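Local coordinates for ribosome maturation protein SDO1 homolog (Methanothermobacter thermautotrophicus, PDB 2WBM) that probably binds RNA and takes part in ribosome maturation, as an archaeal homologue of the Shwachman-Bodian-Diamond syndrome protein, at residues A27-L32 / R71-G76; F39-D44 / E95-I100; A153-D158 / L171-T176; A188-G193 / D217-A222; K208-E213 / I221-I226. One frame throughout, in Å; residues are numbered along the deposited sequence.

Contacts 1 and 2 lie in the N-terminal SBDS domain and use neighbouring strands of one antiparallel sheet. Both are buried. Contact 1 combines apolar packing with one arginine bond, while contact 2 is apolar and sets a helix across a strand. They meet where Glu40 bridges Arg31 and the backbone of Ala73. Contact 3 is a small, partly buried apolar patch in domain II. Contacts 4 and 5 lie in the C-terminal domain, with centres about 11 Å apart, and share strand 220-227. Backbone ladders dominate both. Contact 4 is partly buried, contact 5 is at the surface, and Trp220 joins them through Glu212.

Contact 1 (A27-L32 / R71-G76); sequences AVIARL and RDARKG
Arg74 reaches over from its loop and lays its side chain on Ile29 of strand 28-34. The arginine has two conformers, and its contacts are those of one of them. The end of Ile29 does the touching. Its CD1 is 3.4 Å from Arg74 CG and equally close to Arg74 NE, so the isoleucine methyl sits against the aliphatic stem and the start of the guanidinium. The two side chains cross at a slant. Ile29 CG1 also meets Ala73 CB at 3.9 Å.

Beyond this apolar patch the guanidinium finds a polar partner. In this conformer Arg74 NH2 donates to Ala27 O at 2.9 Å. The bond is bent, with 139° at the hydrogen. The oxygen lies in the guanidinium plane, at its edge, but the nitrogen stands above the carbonyl plane. A bend at chi2 (-53°) in Arg74, followed by an extended chi3, carries the group past Ile29 to this carbonyl. Ala27 O also accepts from Gln112.

The loop that holds Arg74 is shaped by Asp72. Its OD1 accepts from Lys75 N at 2.9 Å in an Asx motif, and weakly from Arg74 N. Gly76 N closes on Asp72 O at 2.8 Å. Glu40 of the adjacent strand 37-43 accepts from Ala73 N and pairs with Arg31, which ties the loop to the sheet of the N-terminal SBDS domain.

Arg74 can thus serve two chemistries at once. In this conformer its methylenes cover Ile29, while its charged end bonds to a main-chain oxygen just before the strand. The positive charge would probably polarise that carbonyl.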
# COMPACT_ATOMS: atom_id res chain seq x y z
N ALA A 27 -4.04 -17.81 -2.03
CA ALA A 27 -2.80 -18.09 -2.76
C ALA A 27 -3.05 -17.97 -4.24
O ALA A 27 -4.11 -18.38 -4.73
CB ALA A 27 -2.25 -19.48 -2.45
N VAL A 28 -2.07 -17.43 -4.95
CA VAL A 28 -2.10 -17.31 -6.40
C VAL A 28 -0.97 -18.17 -6.94
O VAL A 28 -0.16 -18.70 -6.16
CB VAL A 28 -2.02 -15.81 -6.87
CG1 VAL A 28 -3.15 -14.99 -6.24
CG2 VAL A 28 -0.65 -15.19 -6.50
N ILE A 29 -0.94 -18.34 -8.24
CA ILE A 29 0.08 -19.16 -8.86
C ILE A 29 1.12 -18.28 -9.53
O ILE A 29 0.76 -17.34 -10.25
CB ILE A 29 -0.58 -20.10 -9.88
CG1 ILE A 29 -1.38 -21.17 -9.12
CG2 ILE A 29 0.48 -20.72 -10.82
CD1 ILE A 29 -2.36 -21.94 -10.01
N ALA A 30 2.40 -18.55 -9.27
CA ALA A 30 3.47 -17.98 -10.09
C ALA A 30 3.93 -19.08 -11.03
O ALA A 30 4.20 -20.21 -10.59
CB ALA A 30 4.63 -17.47 -9.21
N ARG A 31 4.00 -18.77 -12.31
CA ARG A 31 4.23 -19.75 -13.36
C ARG A 31 5.43 -19.34 -14.21
O ARG A 31 5.58 -18.17 -14.56
CB ARG A 31 3.00 -19.80 -14.28
CG ARG A 31 3.17 -20.66 -15.51
CD ARG A 31 1.96 -20.57 -16.38
NE ARG A 31 0.80 -21.24 -15.79
CZ ARG A 31 -0.46 -21.09 -16.22
NH1 ARG A 31 -0.76 -20.30 -17.26
NH2 ARG A 31 -1.44 -21.77 -15.62
N LEU A 32 6.29 -20.31 -14.54
CA LEU A 32 7.34 -20.08 -15.50
C LEU A 32 7.32 -21.22 -16.51
O LEU A 32 7.29 -22.40 -16.11
CB LEU A 32 8.69 -20.03 -14.78
CG LEU A 32 9.91 -19.80 -15.69
CD1 LEU A 32 9.81 -18.49 -16.44
CD2 LEU A 32 11.19 -19.81 -14.83
N ARG A 71 3.97 -28.98 -11.67
CA ARG A 71 3.77 -28.86 -13.11
C ARG A 71 2.47 -28.09 -13.33
O ARG A 71 2.38 -27.24 -14.22
CB ARG A 71 3.66 -30.23 -13.75
CG ARG A 71 4.96 -31.03 -13.58
CD ARG A 71 4.81 -32.40 -14.18
NE ARG A 71 5.12 -32.41 -15.61
CZ ARG A 71 4.75 -33.36 -16.46
NH1 ARG A 71 4.00 -34.38 -16.05
NH2 ARG A 71 5.11 -33.28 -17.73
N ASP A 72 1.45 -28.41 -12.52
CA ASP A 72 0.20 -27.67 -12.56
C ASP A 72 -0.32 -27.57 -11.13
O ASP A 72 -0.76 -28.56 -10.54
CB ASP A 72 -0.84 -28.33 -13.48
CG ASP A 72 -2.11 -27.49 -13.61
OD1 ASP A 72 -2.71 -27.14 -12.58
OD2 ASP A 72 -2.51 -27.17 -14.75
N ALA A 73 -0.27 -26.36 -10.59
CA ALA A 73 -0.55 -26.16 -9.16
C ALA A 73 -2.02 -26.31 -8.80
O ALA A 73 -2.34 -26.64 -7.66
CB ALA A 73 0.01 -24.82 -8.69
N ARG A 74 -2.92 -26.08 -9.74
CA ARG A 74 -4.32 -26.29 -9.41
C ARG A 74 -4.69 -27.77 -9.52
O ARG A 74 -5.55 -28.23 -8.78
CB ARG A 74 -5.25 -25.39 -10.23
CG ARG A 74 -5.15 -23.90 -9.87
CD ARG A 74 -5.33 -23.63 -8.37
NE ARG A 74 -5.15 -22.22 -8.04
CZ ARG A 74 -5.04 -21.73 -6.80
NH1 ARG A 74 -5.10 -22.53 -5.75
NH2 ARG A 74 -4.88 -20.42 -6.62
N LYS A 75 -4.04 -28.50 -10.41
CA LYS A 75 -4.37 -29.91 -10.58
C LYS A 75 -3.55 -30.81 -9.65
O LYS A 75 -3.91 -31.96 -9.41
CB LYS A 75 -4.26 -30.32 -12.05
CG LYS A 75 -5.51 -29.92 -12.80
CD LYS A 75 -5.34 -29.82 -14.29
CE LYS A 75 -6.65 -29.30 -14.89
NZ LYS A 75 -6.54 -29.03 -16.34
N GLY A 76 -2.48 -30.24 -9.11
CA GLY A 76 -1.68 -30.90 -8.08
C GLY A 76 -0.61 -31.84 -8.59
O GLY A 76 -0.02 -32.60 -7.82

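Contact 2 (F39-D44 / E95-I100); sequences FEVLVD and EVTPVI
Ile100 and Val41 bury the most surface where helix 93-103 lies across strand 37-43. Phe39 and Thr97 follow about equally. The short axes run 9.0 Å apart and are close to perpendicular, at 94°. Ile100 points at the strand and reaches it with CD1. This methyl lies 3.9 Å from Phe39 CB and 4.1 Å from Val41 CG1, so it bridges two residues on the same side of the strand. An extended chi2 (178°) carries CD1 out to that position. Its other branch, CG2, meets Val41 CG2 at 4.2 Å.

Each methyl of Val41 touches both helix residues. CG1 also meets Thr97 OG1 at 3.5 Å. CG2 approaches Thr97 CG2 as well as the Ile100 branch. Val41 and Thr97 cross at an angle rather than lying alongside each other.

The hydroxyl of Thr97 has its polar partner within its own helix, at Pro93 O. Its contact with Val41 CG1 is plain van der Waals contact. The Phe39 ring leads away from Ile100 and makes an edge-to-face contact with Phe88 of helix 81-88.

The patch packs one face of the N-terminal domain's antiparallel sheet against a helix. Five buried residues share it, and methyl groups do most of the work. Shape fit and burial of apolar surface account for the contact. The polar group of Thr97 is accommodated because its hydroxyl is already bonded to Pro93 O.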
# COMPACT_ATOMS: atom_id res chain seq x y z
N PHE A 39 6.18 -24.74 -14.81
CA PHE A 39 6.60 -24.93 -13.43
C PHE A 39 5.87 -23.85 -12.65
O PHE A 39 5.89 -22.66 -13.04
CB PHE A 39 8.11 -24.74 -13.29
CG PHE A 39 8.93 -25.78 -14.02
CD1 PHE A 39 9.39 -26.92 -13.36
CD2 PHE A 39 9.27 -25.59 -15.37
CE1 PHE A 39 10.17 -27.87 -14.02
CE2 PHE A 39 10.02 -26.53 -16.06
CZ PHE A 39 10.50 -27.68 -15.39
N GLU A 40 5.19 -24.25 -11.59
CA GLU A 40 4.28 -23.37 -10.86
C GLU A 40 4.49 -23.53 -9.38
O GLU A 40 4.76 -24.64 -8.89
CB GLU A 40 2.83 -23.69 -11.18
CG GLU A 40 2.49 -23.43 -12.68
CD GLU A 40 1.07 -23.73 -13.07
OE1 GLU A 40 0.26 -24.20 -12.22
OE2 GLU A 40 0.76 -23.50 -14.26
N VAL A 41 4.32 -22.42 -8.66
CA VAL A 41 4.31 -22.44 -7.20
C VAL A 41 3.11 -21.68 -6.66
O VAL A 41 2.57 -20.81 -7.34
CB VAL A 41 5.63 -21.85 -6.60
CG1 VAL A 41 6.79 -22.84 -6.82
CG2 VAL A 41 5.96 -20.44 -7.19
N LEU A 42 2.67 -22.05 -5.46
CA LEU A 42 1.53 -21.41 -4.81
C LEU A 42 2.08 -20.40 -3.83
O LEU A 42 2.89 -20.76 -2.96
CB LEU A 42 0.68 -22.45 -4.07
CG LEU A 42 -0.12 -23.35 -5.01
CD1 LEU A 42 -0.70 -24.56 -4.26
CD2 LEU A 42 -1.25 -22.51 -5.62
N VAL A 43 1.68 -19.15 -3.99
CA VAL A 43 2.30 -18.04 -3.26
C VAL A 43 1.31 -17.02 -2.69
O VAL A 43 0.20 -16.83 -3.21
CB VAL A 43 3.37 -17.27 -4.14
CG1 VAL A 43 4.53 -18.18 -4.55
CG2 VAL A 43 2.72 -16.61 -5.37
N ASP A 44 1.72 -16.38 -1.60
CA ASP A 44 1.01 -15.24 -1.05
C ASP A 44 1.13 -14.10 -2.07
O ASP A 44 2.25 -13.73 -2.43
CB ASP A 44 1.67 -14.84 0.27
CG ASP A 44 0.96 -13.70 0.97
OD1 ASP A 44 0.85 -12.60 0.38
OD2 ASP A 44 0.55 -13.88 2.14
N GLU A 95 15.28 -22.70 -4.18
CA GLU A 95 16.18 -22.11 -5.18
C GLU A 95 15.45 -21.93 -6.51
O GLU A 95 15.76 -21.01 -7.27
CB GLU A 95 17.47 -22.93 -5.34
CG GLU A 95 18.38 -22.88 -4.10
CD GLU A 95 19.61 -23.77 -4.21
OE1 GLU A 95 19.75 -24.52 -5.20
OE2 GLU A 95 20.45 -23.73 -3.28
N VAL A 96 14.49 -22.79 -6.79
CA VAL A 96 13.69 -22.67 -8.01
C VAL A 96 12.70 -21.50 -7.91
O VAL A 96 12.51 -20.74 -8.87
CB VAL A 96 12.96 -23.99 -8.32
CG1 VAL A 96 11.93 -23.80 -9.45
CG2 VAL A 96 13.97 -25.08 -8.69
N THR A 97 12.06 -21.38 -6.75
CA THR A 97 10.99 -20.39 -6.58
C THR A 97 11.38 -18.93 -6.89
O THR A 97 10.60 -18.22 -7.55
CB THR A 97 10.34 -20.53 -5.18
OG1 THR A 97 9.67 -21.80 -5.11
CG2 THR A 97 9.34 -19.41 -4.93
N PRO A 98 12.56 -18.46 -6.43
CA PRO A 98 12.94 -17.07 -6.76
C PRO A 98 13.03 -16.83 -8.26
O PRO A 98 12.71 -15.73 -8.72
CB PRO A 98 14.33 -16.91 -6.13
CG PRO A 98 14.35 -17.89 -5.01
CD PRO A 98 13.53 -19.06 -5.49
N VAL A 99 13.45 -17.85 -9.02
CA VAL A 99 13.50 -17.73 -10.49
C VAL A 99 12.08 -17.64 -11.07
O VAL A 99 11.80 -16.79 -11.93
CB VAL A 99 14.30 -18.89 -11.14
CG1 VAL A 99 14.42 -18.66 -12.65
CG2 VAL A 99 15.70 -18.99 -10.51
N ILE A 100 11.19 -18.49 -10.58
CA ILE A 100 9.80 -18.45 -11.05
C ILE A 100 9.19 -17.08 -10.72
O ILE A 100 8.55 -16.45 -11.58
CB ILE A 100 8.94 -19.59 -10.49
CG1 ILE A 100 9.47 -20.94 -10.98
CG2 ILE A 100 7.48 -19.40 -10.92
CD1 ILE A 100 8.71 -22.14 -10.43

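Contact 3 (A153-D158 / L171-T176); sequences ARVHVD and LKAIRT
Val155 overlaps the C-terminal part of helix 163-174 with one methyl. Its CG2 lies 3.9 Å from Ala173 CB and 4.2 Å from Ile174 CG2, so it rests against two successive residues of the helix. Chi1 of 170° sets CG1 opposite the backbone N and leaves CG2 as the branch that meets the helix. Val155 and Ile174 meet branch against branch, their side chains neither parallel nor square to each other.

Ala153 adds the second point of contact. Its CB sits 3.6 Å from Ala173 O and 4.3 Å from Ile174 CG2. The methyl therefore packs on a main-chain oxygen as well as on a side chain. The backbones come near here, with Ala153 CA 5.9 Å from Ile174 CA. Ile174 offers only its CG2 branch to this segment. The rest of its side chain leads away, and the residue also packs on Ala149 and Met150 of helix 143-152.

Arg154 lies between the two contacting residues. It has positive phi (56°) and is the first residue to leave the helical path after helix 143-152. Two bonds back into the last turn make a Schellman motif. The chain then runs on in an extended form. This turn is consistent with Ala153 and Val155 both pointing to helix 163-174.

The contact joins the exit of one helix to the C-terminal part of the next within domain II. Val157, farther along, packs on helix 110-131. The touching groups across the two segments are small and largely apolar. The contact is consistent with cohesion mainly from van der Waals packing and removal of methyl surface from water, over a modest 128 Å².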
# COMPACT_ATOMS: atom_id res chain seq x y z
N ALA A 153 -9.97 9.70 -16.36
CA ALA A 153 -8.70 9.34 -16.98
C ALA A 153 -8.70 7.89 -17.47
O ALA A 153 -7.72 7.43 -18.07
CB ALA A 153 -7.54 9.58 -16.01
N ARG A 154 -9.81 7.18 -17.22
CA ARG A 154 -9.97 5.76 -17.61
C ARG A 154 -8.86 4.88 -17.05
O ARG A 154 -8.28 4.05 -17.75
CB ARG A 154 -10.11 5.60 -19.13
CG ARG A 154 -11.25 6.43 -19.71
CD ARG A 154 -11.49 6.09 -21.17
NE ARG A 154 -10.49 6.68 -22.07
CZ ARG A 154 -10.58 7.89 -22.62
NH1 ARG A 154 -11.62 8.68 -22.37
NH2 ARG A 154 -9.63 8.33 -23.43
N VAL A 155 -8.56 5.09 -15.77
CA VAL A 155 -7.55 4.32 -15.07
C VAL A 155 -8.00 2.87 -14.90
O VAL A 155 -9.12 2.61 -14.43
CB VAL A 155 -7.24 4.96 -13.67
CG1 VAL A 155 -6.37 4.03 -12.85
CG2 VAL A 155 -6.58 6.33 -13.85
N HIS A 156 -7.14 1.94 -15.29
CA HIS A 156 -7.35 0.52 -15.01
C HIS A 156 -6.41 0.12 -13.88
O HIS A 156 -5.20 0.19 -14.03
CB HIS A 156 -7.06 -0.33 -16.25
CG HIS A 156 -7.95 -0.01 -17.42
ND1 HIS A 156 -7.64 0.97 -18.34
CD2 HIS A 156 -9.13 -0.54 -17.82
CE1 HIS A 156 -8.59 1.03 -19.26
NE2 HIS A 156 -9.51 0.12 -18.96
N VAL A 157 -6.98 -0.28 -12.74
CA VAL A 157 -6.19 -0.72 -11.60
C VAL A 157 -5.74 -2.18 -11.84
O VAL A 157 -6.53 -3.02 -12.28
CB VAL A 157 -6.99 -0.57 -10.28
CG1 VAL A 157 -6.33 -1.30 -9.11
CG2 VAL A 157 -7.19 0.92 -9.94
N ASP A 158 -4.46 -2.45 -11.59
CA ASP A 158 -3.92 -3.81 -11.72
C ASP A 158 -4.26 -4.62 -10.48
O ASP A 158 -4.18 -4.11 -9.36
CB ASP A 158 -2.40 -3.76 -11.88
CG ASP A 158 -1.83 -5.08 -12.32
OD1 ASP A 158 -1.93 -5.36 -13.53
OD2 ASP A 158 -1.32 -5.85 -11.47
N LEU A 171 -1.50 8.56 -9.97
CA LEU A 171 -1.35 9.99 -9.77
C LEU A 171 -0.98 10.69 -11.08
O LEU A 171 -1.57 11.73 -11.43
CB LEU A 171 -0.31 10.28 -8.68
CG LEU A 171 -0.04 11.76 -8.35
CD1 LEU A 171 -1.31 12.45 -7.85
CD2 LEU A 171 1.10 11.87 -7.34
N LYS A 172 -0.04 10.11 -11.81
CA LYS A 172 0.40 10.65 -13.09
C LYS A 172 -0.76 10.71 -14.10
O LYS A 172 -0.90 11.69 -14.83
CB LYS A 172 1.56 9.83 -13.65
CG LYS A 172 2.48 10.63 -14.52
CD LYS A 172 3.31 9.76 -15.45
CE LYS A 172 4.12 10.63 -16.40
NZ LYS A 172 4.76 9.82 -17.47
N ALA A 173 -1.58 9.66 -14.12
CA ALA A 173 -2.74 9.59 -15.01
C ALA A 173 -3.81 10.65 -14.70
O ALA A 173 -4.40 11.23 -15.62
CB ALA A 173 -3.35 8.18 -15.00
N ILE A 174 -4.06 10.92 -13.42
CA ILE A 174 -5.13 11.84 -13.05
C ILE A 174 -4.73 13.32 -12.97
O ILE A 174 -5.60 14.20 -12.92
CB ILE A 174 -5.85 11.42 -11.75
CG1 ILE A 174 -4.91 11.57 -10.54
CG2 ILE A 174 -6.44 10.01 -11.89
CD1 ILE A 174 -5.58 11.32 -9.19
N ARG A 175 -3.43 13.60 -12.94
CA ARG A 175 -2.95 14.98 -12.78
C ARG A 175 -3.31 15.89 -13.97
O ARG A 175 -3.21 17.12 -13.86
CB ARG A 175 -1.45 15.03 -12.47
CG ARG A 175 -0.55 14.79 -13.67
CD ARG A 175 0.93 14.74 -13.30
NE ARG A 175 1.76 14.63 -14.50
CZ ARG A 175 3.03 14.24 -14.51
NH1 ARG A 175 3.65 13.90 -13.39
NH2 ARG A 175 3.68 14.17 -15.67
N THR A 176 -3.71 15.30 -15.10
CA THR A 176 -4.23 16.08 -16.22
C THR A 176 -5.73 16.35 -16.08
O THR A 176 -6.28 17.20 -16.77
CB THR A 176 -3.95 15.42 -17.60
OG1 THR A 176 -4.29 14.03 -17.55
CG2 THR A 176 -2.48 15.58 -17.98

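Contact 4 (A188-G193 / D217-A222); sequences AIKIPG and DGSWIA
Lys190 CB and CG lie against Ile221, and the chain runs on toward Ser219 and Asp217. Both carbons are 4.1 Å from Ile221 CG1. With CG opposite the backbone N (chi1 -177°), the chain stays extended until a bend at chi4. Lys190 has two conformers; in the one given, CE passes Ser219 OG and NZ donates to that oxygen at 3.0 Å. In the same conformer Asp217 OD2 is a long salt-bridge partner, 3.8 Å from Lys190 NZ.

The acid is held in turn. Asp217 OD1 accepts from Ser219 N, above the carboxylate plane, which makes an Asx turn. The same oxygen takes the Ser219 hydroxyl on its syn lone pair at 2.7 Å. Ser219 OG thus accepts a hydrogen bond from Lys190 NZ and donates one to Asp217 OD1.

Strands 188-191 and 220-222 form an antiparallel ladder in the sheet of the C-terminal SBDS domain. Ile189 pairs with Ala222, and Ile191 with Trp220, each through two backbone bonds. Ile189 N reaches Ala222 O at 2.8 Å with a nearly straight 172° at the hydrogen. Lys190 and Ile221 form the non-hydrogen-bonded pair between them.

On the other face, Ile191 and Trp220 lie side by side. Ile191 CD1 meets the indole edge at Trp220 CE3, 3.8 Å away. Ala222 CB sits over one face of the ring, toward its rim. Helix 196-206 covers this side, touching Ile189, Ile191 and Trp220. Trp220 NE1 donates to Glu212 of the next strand.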
# COMPACT_ATOMS: atom_id res chain seq x y z
N ALA A 188 0.05 24.07 13.08
CA ALA A 188 0.32 24.43 14.47
C ALA A 188 -0.99 24.25 15.22
O ALA A 188 -2.05 24.76 14.80
CB ALA A 188 0.80 25.87 14.57
N ILE A 189 -0.93 23.51 16.32
CA ILE A 189 -2.12 23.31 17.13
C ILE A 189 -1.88 23.85 18.52
O ILE A 189 -0.74 23.92 18.99
CB ILE A 189 -2.55 21.81 17.18
CG1 ILE A 189 -1.60 20.99 18.07
CG2 ILE A 189 -2.60 21.20 15.77
CD1 ILE A 189 -2.06 19.55 18.32
N LYS A 190 -2.96 24.27 19.17
CA LYS A 190 -2.92 24.75 20.54
C LYS A 190 -4.03 24.03 21.29
O LYS A 190 -5.21 24.13 20.90
CB LYS A 190 -3.17 26.26 20.56
CG LYS A 190 -3.09 26.92 21.93
CD LYS A 190 -3.39 28.41 21.81
CE LYS A 190 -3.01 29.16 23.07
NZ LYS A 190 -3.78 28.68 24.24
N ILE A 191 -3.68 23.32 22.35
CA ILE A 191 -4.70 22.62 23.11
C ILE A 191 -4.48 22.80 24.61
O ILE A 191 -3.36 23.09 25.06
CB ILE A 191 -4.73 21.11 22.76
CG1 ILE A 191 -3.38 20.47 23.06
CG2 ILE A 191 -5.14 20.88 21.29
CD1 ILE A 191 -3.51 19.02 23.41
N PRO A 192 -5.53 22.61 25.41
CA PRO A 192 -5.35 22.77 26.84
C PRO A 192 -4.33 21.76 27.36
O PRO A 192 -4.21 20.66 26.81
CB PRO A 192 -6.73 22.44 27.41
CG PRO A 192 -7.67 22.48 26.24
CD PRO A 192 -6.86 22.08 25.06
N GLY A 193 -3.59 22.15 28.39
CA GLY A 193 -2.51 21.32 28.95
C GLY A 193 -2.95 19.93 29.40
O GLY A 193 -2.19 18.97 29.27
N ASP A 217 0.66 30.02 29.80
CA ASP A 217 -0.70 29.96 30.35
C ASP A 217 -1.18 28.52 30.63
O ASP A 217 -2.34 28.31 30.98
CB ASP A 217 -1.69 30.70 29.45
CG ASP A 217 -1.89 30.02 28.10
OD1 ASP A 217 -1.30 28.94 27.85
OD2 ASP A 217 -2.66 30.56 27.29
N GLY A 218 -0.28 27.55 30.48
CA GLY A 218 -0.59 26.15 30.77
C GLY A 218 -1.05 25.33 29.59
O GLY A 218 -1.20 24.11 29.69
N SER A 219 -1.29 25.99 28.45
CA SER A 219 -1.65 25.24 27.23
C SER A 219 -0.41 24.65 26.57
O SER A 219 0.72 24.93 26.98
CB SER A 219 -2.45 26.11 26.25
OG SER A 219 -1.68 27.21 25.80
N TRP A 220 -0.63 23.84 25.54
CA TRP A 220 0.47 23.18 24.86
C TRP A 220 0.31 23.39 23.37
O TRP A 220 -0.76 23.17 22.82
CB TRP A 220 0.46 21.69 25.19
CG TRP A 220 1.56 20.86 24.57
CD1 TRP A 220 2.91 20.93 24.85
CD2 TRP A 220 1.40 19.79 23.63
NE1 TRP A 220 3.59 19.98 24.12
CE2 TRP A 220 2.69 19.28 23.36
CE3 TRP A 220 0.29 19.24 22.97
CZ2 TRP A 220 2.90 18.21 22.47
CZ3 TRP A 220 0.50 18.17 22.08
CH2 TRP A 220 1.79 17.68 21.84
N ILE A 221 1.39 23.83 22.74
CA ILE A 221 1.40 24.02 21.30
C ILE A 221 2.26 22.94 20.67
O ILE A 221 3.32 22.62 21.19
CB ILE A 221 1.95 25.41 20.92
CG1 ILE A 221 0.90 26.48 21.25
CG2 ILE A 221 2.34 25.44 19.41
CD1 ILE A 221 1.38 27.92 21.00
N ALA A 222 1.79 22.35 19.58
CA ALA A 222 2.61 21.42 18.80
C ALA A 222 2.52 21.79 17.33
O ALA A 222 1.47 22.22 16.86
CB ALA A 222 2.16 20.00 19.01

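Contact 5 (K208-E213 / I221-I226); sequences KITNEE and IAVVEI
A classic beta bulge interrupts the hairpin of strands 208-214 and 220-227. Thr210 and Asn211 both stand opposite Val223. Thr210 N donates to Val223 O at 2.9 Å, and Val223 N returns a bond to Asn211 O at 2.7 Å. The Thr210 hydroxyl adds a weak bond to Val223 O. Its OG1 also lies 3.4 Å from Val223 CG1. Chi1 of 61° places OG1 between the backbone N and carbonyl carbon, facing the valine. The Thr210 and Glu225 side chains cross at about a right angle, with Thr210 CG2 4.1 Å from Glu225 CB. Asn211 lies alongside Val223 instead, with ND2 4.0 Å from Val223 CB.

The bulge shifts the antiparallel register by one residue in this C-terminal SBDS domain sheet. Before it, Lys208 pairs with Glu225; after it, Glu213 pairs with Ile221, each through two backbone bonds. Ile209 CG1 meets Val224 CG2 at 4.3 Å on the face that packs on Ile203 of helix 196-206. Glu212 CB and Ala222 CB are 4.2 Å apart on that face. The Glu212 carboxylate turns away, to its partner Trp220. On the other face, Glu225 forms a salt bridge with Arg186 of the adjoining strand 181-191.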
# COMPACT_ATOMS: atom_id res chain seq x y z
N LYS A 208 3.92 13.61 12.42
CA LYS A 208 5.08 13.68 13.29
C LYS A 208 5.19 15.08 13.89
O LYS A 208 5.06 16.07 13.18
CB LYS A 208 6.37 13.38 12.53
CG LYS A 208 6.39 12.04 11.78
CD LYS A 208 6.29 10.86 12.74
CE LYS A 208 6.23 9.54 11.99
NZ LYS A 208 6.11 8.41 12.94
N ILE A 209 5.44 15.13 15.19
CA ILE A 209 5.65 16.42 15.88
C ILE A 209 7.04 16.93 15.58
O ILE A 209 8.04 16.26 15.88
CB ILE A 209 5.44 16.26 17.41
CG1 ILE A 209 4.01 15.83 17.69
CG2 ILE A 209 5.83 17.57 18.16
CD1 ILE A 209 3.77 15.38 19.13
N THR A 210 7.13 18.12 14.98
CA THR A 210 8.43 18.71 14.64
C THR A 210 8.88 19.69 15.73
O THR A 210 10.06 19.93 15.91
CB THR A 210 8.39 19.42 13.27
OG1 THR A 210 7.43 20.49 13.32
CG2 THR A 210 7.99 18.43 12.17
N ASN A 211 7.91 20.29 16.41
CA ASN A 211 8.18 21.23 17.50
C ASN A 211 7.02 21.16 18.47
O ASN A 211 5.86 20.96 18.08
CB ASN A 211 8.36 22.69 16.99
CG ASN A 211 9.32 22.84 15.85
OD1 ASN A 211 10.51 23.20 16.02
ND2 ASN A 211 8.82 22.60 14.66
N GLU A 212 7.30 21.35 19.76
CA GLU A 212 6.24 21.45 20.74
C GLU A 212 6.72 22.25 21.92
O GLU A 212 7.90 22.18 22.28
CB GLU A 212 5.73 20.07 21.19
CG GLU A 212 6.81 19.04 21.59
CD GLU A 212 7.40 19.30 22.97
OE1 GLU A 212 8.64 19.17 23.12
OE2 GLU A 212 6.64 19.66 23.88
N GLU A 213 5.83 23.05 22.50
CA GLU A 213 6.20 23.98 23.56
C GLU A 213 5.07 24.17 24.53
O GLU A 213 3.96 24.59 24.16
CB GLU A 213 6.56 25.37 22.99
CG GLU A 213 7.92 25.48 22.35
CD GLU A 213 9.05 25.30 23.35
OE1 GLU A 213 9.02 25.94 24.41
OE2 GLU A 213 9.97 24.53 23.04
N ILE A 221 1.39 23.83 22.74
CA ILE A 221 1.40 24.02 21.30
C ILE A 221 2.26 22.94 20.67
O ILE A 221 3.32 22.62 21.19
CB ILE A 221 1.95 25.41 20.92
CG1 ILE A 221 0.90 26.48 21.25
CG2 ILE A 221 2.34 25.44 19.41
CD1 ILE A 221 1.38 27.92 21.00
N ALA A 222 1.79 22.35 19.58
CA ALA A 222 2.61 21.42 18.80
C ALA A 222 2.52 21.79 17.33
O ALA A 222 1.47 22.22 16.86
CB ALA A 222 2.16 20.00 19.01
N VAL A 223 3.64 21.68 16.65
CA VAL A 223 3.67 21.78 15.20
C VAL A 223 3.77 20.35 14.68
O VAL A 223 4.64 19.59 15.10
CB VAL A 223 4.84 22.63 14.74
CG1 VAL A 223 4.91 22.71 13.21
CG2 VAL A 223 4.69 24.04 15.37
N VAL A 224 2.83 19.98 13.81
CA VAL A 224 2.71 18.60 13.34
C VAL A 224 2.80 18.58 11.82
O VAL A 224 2.09 19.33 11.17
CB VAL A 224 1.39 17.94 13.76
CG1 VAL A 224 1.38 16.45 13.37
CG2 VAL A 224 1.18 18.07 15.28
N GLU A 225 3.69 17.75 11.29
CA GLU A 225 3.77 17.55 9.85
C GLU A 225 2.86 16.38 9.49
O GLU A 225 3.02 15.27 10.03
CB GLU A 225 5.21 17.28 9.42
CG GLU A 225 5.39 17.03 7.94
CD GLU A 225 6.85 17.10 7.52
OE1 GLU A 225 7.38 18.22 7.37
OE2 GLU A 225 7.46 16.03 7.35
N ILE A 226 1.89 16.64 8.63
CA ILE A 226 0.94 15.61 8.21
C ILE A 226 0.89 15.49 6.68
O ILE A 226 1.23 16.45 5.97
CB ILE A 226 -0.49 15.88 8.75
CG1 ILE A 226 -1.06 17.21 8.23
CG2 ILE A 226 -0.48 15.88 10.30
CD1 ILE A 226 -2.56 17.37 8.44